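Local coordinates for beta-galactosidase (Trichoderma reesei, PDB 3OG2), which probably hydrolyses terminal non-reducing beta-D-galactose residues from beta-D-galactosides, as a member of glycoside hydrolase family 35, at residues Gly374-Thr384 / Ile396-Phe407. Numbering follows the deposited sequence.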
ATOM      1  N   GLY A 374      21.079   2.902 -21.129  1.00  9.32           N
ATOM      2  CA  GLY A 374      20.783   3.273 -22.478  1.00  9.56           C
ATOM      3  C   GLY A 374      19.301   3.395 -22.682  1.00  9.21           C
ATOM      4  O   GLY A 374      18.851   4.076 -23.624  1.00 11.04           O
ATOM      5  N   TYR A 375      18.505   2.782 -21.830  1.00  8.24           N
ATOM      6  CA  TYR A 375      17.046   2.977 -21.922  1.00  8.51           C
ATOM      7  C   TYR A 375      16.650   4.438 -21.755  1.00  8.43           C
ATOM      8  O   TYR A 375      15.695   4.945 -22.358  1.00 10.94           O
ATOM      9  CB  TYR A 375      16.382   2.091 -20.862  1.00  8.88           C
ATOM     10  CG  TYR A 375      14.926   2.446 -20.567  1.00  8.57           C
ATOM     11  CD1 TYR A 375      13.891   2.017 -21.382  1.00  9.75           C
ATOM     12  CD2 TYR A 375      14.609   3.216 -19.438  1.00  8.73           C
ATOM     13  CE1 TYR A 375      12.575   2.335 -21.119  1.00  9.76           C
ATOM     14  CE2 TYR A 375      13.296   3.537 -19.144  1.00  9.63           C
ATOM     15  CZ  TYR A 375      12.277   3.100 -19.998  1.00 10.48           C
ATOM     16  OH  TYR A 375      10.967   3.376 -19.758  1.00 10.41           O
ATOM     17  N   ILE A 376      17.374   5.181 -20.934  1.00  9.68           N
ATOM     18  CA  ILE A 376      17.000   6.543 -20.617  1.00 10.57           C
ATOM     19  C   ILE A 376      17.120   7.433 -21.817  1.00 12.82           C
ATOM     20  O   ILE A 376      16.296   8.344 -21.995  1.00 16.62           O
ATOM     21  CB  ILE A 376      17.867   7.088 -19.485  1.00 10.86           C
ATOM     22  CG1 ILE A 376      17.617   6.307 -18.200  1.00 12.00           C
ATOM     23  CG2 ILE A 376      17.555   8.578 -19.326  1.00 13.21           C
ATOM     24  CD1 ILE A 376      18.591   6.597 -17.084  1.00 13.81           C
ATOM     25  N   THR A 377      18.169   7.189 -22.643  1.00 13.00           N
ATOM     26  CA  THR A 377      18.328   8.226 -23.693  1.00 17.29           C
ATOM     27  C   THR A 377      17.871   7.698 -25.040  1.00 17.84           C
ATOM     28  O   THR A 377      17.960   8.478 -25.996  1.00 24.07           O
ATOM     29  CB  THR A 377      19.771   8.712 -23.698  1.00 20.28           C
ATOM     30  OG1 THR A 377      20.555   7.507 -23.779  1.00 21.85           O
ATOM     31  CG2 THR A 377      20.139   9.488 -22.428  1.00 23.04           C
ATOM     32  N   ALA A 378      17.361   6.483 -25.104  1.00 12.70           N
ATOM     33  CA  ALA A 378      16.720   5.972 -26.334  1.00 12.82           C
ATOM     34  C   ALA A 378      15.448   6.766 -26.534  1.00 14.93           C
ATOM     35  O   ALA A 378      14.787   7.183 -25.569  1.00 25.87           O
ATOM     36  CB  ALA A 378      16.457   4.482 -26.222  1.00 13.97           C
ATOM     37  N   THR A 379      15.032   7.008 -27.763  1.00 11.69           N
ATOM     38  CA  THR A 379      13.796   7.732 -28.032  1.00 11.53           C
ATOM     39  C   THR A 379      12.628   6.823 -28.325  1.00 10.92           C
ATOM     40  O   THR A 379      12.685   6.058 -29.308  1.00 11.41           O
ATOM     41  CB  THR A 379      14.012   8.602 -29.295  1.00 15.33           C
ATOM     42  OG1 THR A 379      15.125   9.490 -29.080  1.00 17.66           O
ATOM     43  CG2 THR A 379      12.763   9.437 -29.541  1.00 19.51           C
ATOM     44  N   PRO A 380      11.582   6.852 -27.507  1.00 11.45           N
ATOM     45  CA  PRO A 380      10.419   5.994 -27.798  1.00 11.72           C
ATOM     46  C   PRO A 380       9.744   6.535 -29.034  1.00 13.34           C
ATOM     47  O   PRO A 380       9.562   7.751 -29.199  1.00 18.30           O
ATOM     48  CB  PRO A 380       9.523   6.222 -26.583  1.00 13.30           C
ATOM     49  CG  PRO A 380      10.384   6.844 -25.534  1.00 16.32           C
ATOM     50  CD  PRO A 380      11.396   7.650 -26.295  1.00 12.53           C
ATOM     51  N   GLU A 381       9.341   5.656 -29.908  1.00 12.20           N
ATOM     52  CA  GLU A 381       8.648   5.964 -31.147  1.00 13.17           C
ATOM     53  C   GLU A 381       7.287   5.305 -31.155  1.00 11.84           C
ATOM     54  O   GLU A 381       6.901   4.552 -30.241  1.00 13.62           O
ATOM     55  CB  GLU A 381       9.462   5.458 -32.350  1.00 19.73           C
ATOM     56  CG  GLU A 381      10.863   6.046 -32.291  1.00 30.04           C
ATOM     57  CD  GLU A 381      10.990   7.508 -32.655  1.00 36.35           C
ATOM     58  OE1 GLU A 381       9.941   8.150 -32.892  1.00 41.87           O
ATOM     59  OE2 GLU A 381      12.121   8.068 -32.710  1.00 60.92           O
ATOM     60  N   ASN A 382       6.524   5.578 -32.212  1.00 14.45           N
ATOM     61  CA  ASN A 382       5.204   5.000 -32.302  1.00 14.43           C
ATOM     62  C   ASN A 382       5.240   3.470 -32.327  1.00 13.40           C
ATOM     63  O   ASN A 382       6.136   2.858 -32.896  1.00 14.17           O
ATOM     64  CB  ASN A 382       4.491   5.392 -33.597  1.00 16.76           C
ATOM     65  CG  ASN A 382       4.008   6.823 -33.585  1.00 25.10           C
ATOM     66  OD1 ASN A 382       3.908   7.405 -32.509  1.00 33.28           O
ATOM     67  ND2 ASN A 382       3.687   7.355 -34.758  1.00 29.74           N
ATOM     68  N   ALA A 383       4.232   2.872 -31.728  1.00 12.86           N
ATOM     69  CA  ALA A 383       3.995   1.445 -31.856  1.00 12.67           C
ATOM     70  C   ALA A 383       3.788   1.056 -33.294  1.00 12.31           C
ATOM     71  O   ALA A 383       3.201   1.802 -34.102  1.00 14.85           O
ATOM     72  CB  ALA A 383       2.695   1.061 -31.103  1.00 14.42           C
ATOM     73  N   THR A 384       4.227  -0.133 -33.640  1.00 13.12           N
ATOM     74  CA  THR A 384       4.151  -0.613 -34.998  1.00 13.23           C
ATOM     75  C   THR A 384       3.591  -2.021 -35.072  1.00 12.55           C
ATOM     76  O   THR A 384       3.651  -2.781 -34.123  1.00 12.90           O
ATOM     77  CB  THR A 384       5.550  -0.627 -35.654  1.00 14.35           C
ATOM     78  OG1 THR A 384       6.394  -1.620 -35.014  1.00 13.53           O
ATOM     79  CG2 THR A 384       6.266   0.709 -35.585  1.00 16.39           C
ATOM     80  N   ILE A 396       5.027  -4.066 -31.868  1.00 10.33           N
ATOM     81  CA  ILE A 396       6.370  -3.782 -31.365  1.00  9.46           C
ATOM     82  C   ILE A 396       6.550  -2.287 -31.252  1.00  8.75           C
ATOM     83  O   ILE A 396       6.307  -1.548 -32.241  1.00 11.10           O
ATOM     84  CB  ILE A 396       7.447  -4.413 -32.291  1.00 10.14           C
ATOM     85  CG1 ILE A 396       7.218  -5.927 -32.369  1.00 12.30           C
ATOM     86  CG2 ILE A 396       8.836  -4.021 -31.821  1.00 11.42           C
ATOM     87  CD1 ILE A 396       8.161  -6.643 -33.350  1.00 12.94           C
ATOM     88  N   THR A 397       6.964  -1.807 -30.098  1.00  9.46           N
ATOM     89  CA  THR A 397       7.300  -0.395 -29.940  1.00 10.12           C
ATOM     90  C   THR A 397       8.788  -0.249 -29.791  1.00  9.23           C
ATOM     91  O   THR A 397       9.345  -0.829 -28.867  1.00 11.02           O
ATOM     92  CB  THR A 397       6.600   0.191 -28.694  1.00 10.50           C
ATOM     93  OG1 THR A 397       5.178  -0.055 -28.787  1.00 11.29           O
ATOM     94  CG2 THR A 397       6.843   1.694 -28.630  1.00 11.48           C
ATOM     95  N   PRO A 398       9.444   0.492 -30.683  1.00 10.60           N
ATOM     96  CA  PRO A 398      10.884   0.712 -30.602  1.00 11.86           C
ATOM     97  C   PRO A 398      11.239   1.908 -29.744  1.00 10.66           C
ATOM     98  O   PRO A 398      10.546   2.924 -29.774  1.00 12.60           O
ATOM     99  CB  PRO A 398      11.271   0.991 -32.081  1.00 14.61           C
ATOM    100  CG  PRO A 398      10.061   1.706 -32.590  1.00 15.94           C
ATOM    101  CD  PRO A 398       8.864   1.104 -31.899  1.00 12.08           C
ATOM    102  N   LEU A 399      12.354   1.795 -29.051  1.00 10.68           N
ATOM    103  CA  LEU A 399      13.051   2.917 -28.432  1.00 10.32           C
ATOM    104  C   LEU A 399      14.436   2.908 -29.098  1.00  9.47           C
ATOM    105  O   LEU A 399      15.220   1.961 -28.985  1.00 10.62           O
ATOM    106  CB  LEU A 399      13.235   2.825 -26.907  1.00 12.62           C
ATOM    107  CG  LEU A 399      11.913   2.891 -26.131  1.00 16.07           C
ATOM    108  CD1 LEU A 399      11.113   1.617 -26.149  1.00 23.20           C
ATOM    109  CD2 LEU A 399      12.201   3.272 -24.677  1.00 23.92           C
ATOM    110  N   LEU A 400      14.714   3.979 -29.835  1.00 10.80           N
ATOM    111  CA  LEU A 400      15.846   3.991 -30.751  1.00 10.74           C
ATOM    112  C   LEU A 400      16.898   5.022 -30.399  1.00 11.22           C
ATOM    113  O   LEU A 400      16.580   6.132 -29.962  1.00 12.53           O
ATOM    114  CB  LEU A 400      15.373   4.326 -32.189  1.00 12.46           C
ATOM    115  CG  LEU A 400      14.345   3.342 -32.798  1.00 13.71           C
ATOM    116  CD1 LEU A 400      13.869   3.854 -34.136  1.00 15.14           C
ATOM    117  CD2 LEU A 400      14.926   1.922 -32.909  1.00 14.64           C
ATOM    118  N   ALA A 401      18.155   4.657 -30.646  1.00 12.94           N
ATOM    119  CA  ALA A 401      19.292   5.541 -30.396  1.00 14.29           C
ATOM    120  C   ALA A 401      20.351   5.369 -31.480  1.00 17.92           C
ATOM    121  O   ALA A 401      20.442   4.263 -32.058  1.00 17.80           O
ATOM    122  CB  ALA A 401      19.925   5.235 -29.029  1.00 16.23           C
ATOM    123  N   LYS A 402      21.134   6.392 -31.771  1.00 19.15           N
ATOM    124  CA  LYS A 402      22.152   6.264 -32.814  1.00 23.46           C
ATOM    125  C   LYS A 402      23.141   5.151 -32.497  1.00 27.31           C
ATOM    126  O   LYS A 402      23.450   4.349 -33.391  1.00 26.26           O
ATOM    127  CB  LYS A 402      22.967   7.543 -33.030  1.00 33.60           C
ATOM    128  CG  LYS A 402      24.230   7.309 -33.873  1.00 49.98           C
ATOM    129  CD  LYS A 402      24.567   8.451 -34.806  1.00 61.37           C
ATOM    130  CE  LYS A 402      26.044   8.762 -34.946  1.00 71.28           C
ATOM    131  NZ  LYS A 402      26.334  10.215 -35.121  1.00 74.42           N
ATOM    132  N   GLU A 403      23.673   5.138 -31.275  1.00 21.17           N
ATOM    133  CA  GLU A 403      24.707   4.169 -30.950  1.00 24.61           C
ATOM    134  C   GLU A 403      24.552   3.557 -29.562  1.00 23.31           C
ATOM    135  O   GLU A 403      25.209   2.533 -29.340  1.00 21.50           O
ATOM    136  CB  GLU A 403      26.118   4.787 -30.986  1.00 34.76           C
ATOM    137  CG  GLU A 403      26.423   5.387 -32.336  1.00 53.48           C
ATOM    138  CD  GLU A 403      27.630   6.280 -32.488  1.00 62.53           C
ATOM    139  OE1 GLU A 403      28.389   6.518 -31.522  1.00 67.68           O
ATOM    140  OE2 GLU A 403      27.856   6.773 -33.624  1.00 73.21           O
ATOM    141  N   SER A 404      23.774   4.111 -28.643  1.00 16.39           N
ATOM    142  CA  SER A 404      23.790   3.653 -27.255  1.00 15.61           C
ATOM    143  C   SER A 404      22.898   2.461 -26.980  1.00 14.52           C
ATOM    144  O   SER A 404      22.879   1.969 -25.840  1.00 15.89           O
ATOM    145  CB  SER A 404      23.388   4.857 -26.361  1.00 16.51           C
ATOM    146  OG  SER A 404      22.187   5.464 -26.807  1.00 17.17           O
ATOM    147  N   GLY A 405      22.191   1.968 -27.993  1.00 13.37           N
ATOM    148  CA  GLY A 405      21.433   0.765 -27.858  1.00 12.42           C
ATOM    149  C   GLY A 405      19.942   0.974 -28.060  1.00  9.77           C
ATOM    150  O   GLY A 405      19.412   1.983 -27.629  1.00 12.94           O
ATOM    151  N   ASP A 406      19.281   0.033 -28.748  1.00  9.92           N
ATOM    152  CA  ASP A 406      17.834   0.092 -28.909  1.00  9.87           C
ATOM    153  C   ASP A 406      17.106  -0.952 -28.068  1.00  9.35           C
ATOM    154  O   ASP A 406      17.677  -1.970 -27.663  1.00  9.97           O
ATOM    155  CB  ASP A 406      17.465  -0.211 -30.355  1.00 11.09           C
ATOM    156  CG  ASP A 406      18.086   0.735 -31.344  1.00 11.61           C
ATOM    157  OD1 ASP A 406      18.458   1.887 -31.025  1.00 13.88           O
ATOM    158  OD2 ASP A 406      18.186   0.262 -32.539  1.00 16.69           O
ATOM    159  N   PHE A 407      15.824  -0.679 -27.868  1.00  8.96           N
ATOM    160  CA  PHE A 407      14.961  -1.557 -27.084  1.00  8.82           C
ATOM    161  C   PHE A 407      13.681  -1.770 -27.853  1.00  8.29           C
ATOM    162  O   PHE A 407      13.205  -0.808 -28.533  1.00 10.52           O
ATOM    163  CB  PHE A 407      14.635  -0.915 -25.709  1.00  8.77           C
ATOM    164  CG  PHE A 407      15.853  -0.683 -24.859  1.00  9.05           C
ATOM    165  CD1 PHE A 407      16.702   0.389 -25.090  1.00  8.50           C
ATOM    166  CD2 PHE A 407      16.177  -1.596 -23.825  1.00  8.84           C
ATOM    167  CE1 PHE A 407      17.872   0.622 -24.364  1.00  9.52           C
ATOM    168  CE2 PHE A 407      17.324  -1.350 -23.064  1.00  9.76           C
ATOM    169  CZ  PHE A 407      18.173  -0.293 -23.335  1.00  9.72           C
TER
HETATM  170  O   HOH W   1      20.205   4.089 -26.040  1.00 15.44           O
HETATM  171  O   HOH W   2      17.813   8.634 -28.804  1.00 26.60           O
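Thr379 and Leu400 form a hydrogen-bonded antiparallel pair that adds the short strand 379-380 to the edge of the antiparallel sheet of beta-galactosidase domain 2. Thr379 N reaches Leu400 O at 2.8 Å in a nearly straight bond, and Leu400 N returns one to Thr379 O. Pro380, which has no N-H to give, suits the non-hydrogen-bonded place opposite Leu399.

Leu399 can be followed outward. Its CB lies 3.7 Å from Ala378 CB, a compact apolar methyl that also lies near Phe407 CD1; CG rests against CA and CB of Pro380; CD2 then reaches Tyr375 CE1 at 3.7 Å and also touches Pro380 CG. With CG anti to its own carbonyl carbon (chi1 -66°), Leu399 touches both residues 374-377 and strand 379-380. Tyr375 CB sits over one face of the Phe407 ring in a CH-pi contact, while Tyr375 OH is hydrogen-bonded to Val316 O. One water donates hydrogen bonds to Gly374 O and Gly405 O and accepts one from Ser404 OG, joining the two segments.

Beyond Pro380 the register slips by one residue before a single bridge joins Thr384 and Ile396. There Ile396 O accepts twice, from Thr384 N at 2.9 Å and from Thr384 OG1 at 2.8 Å.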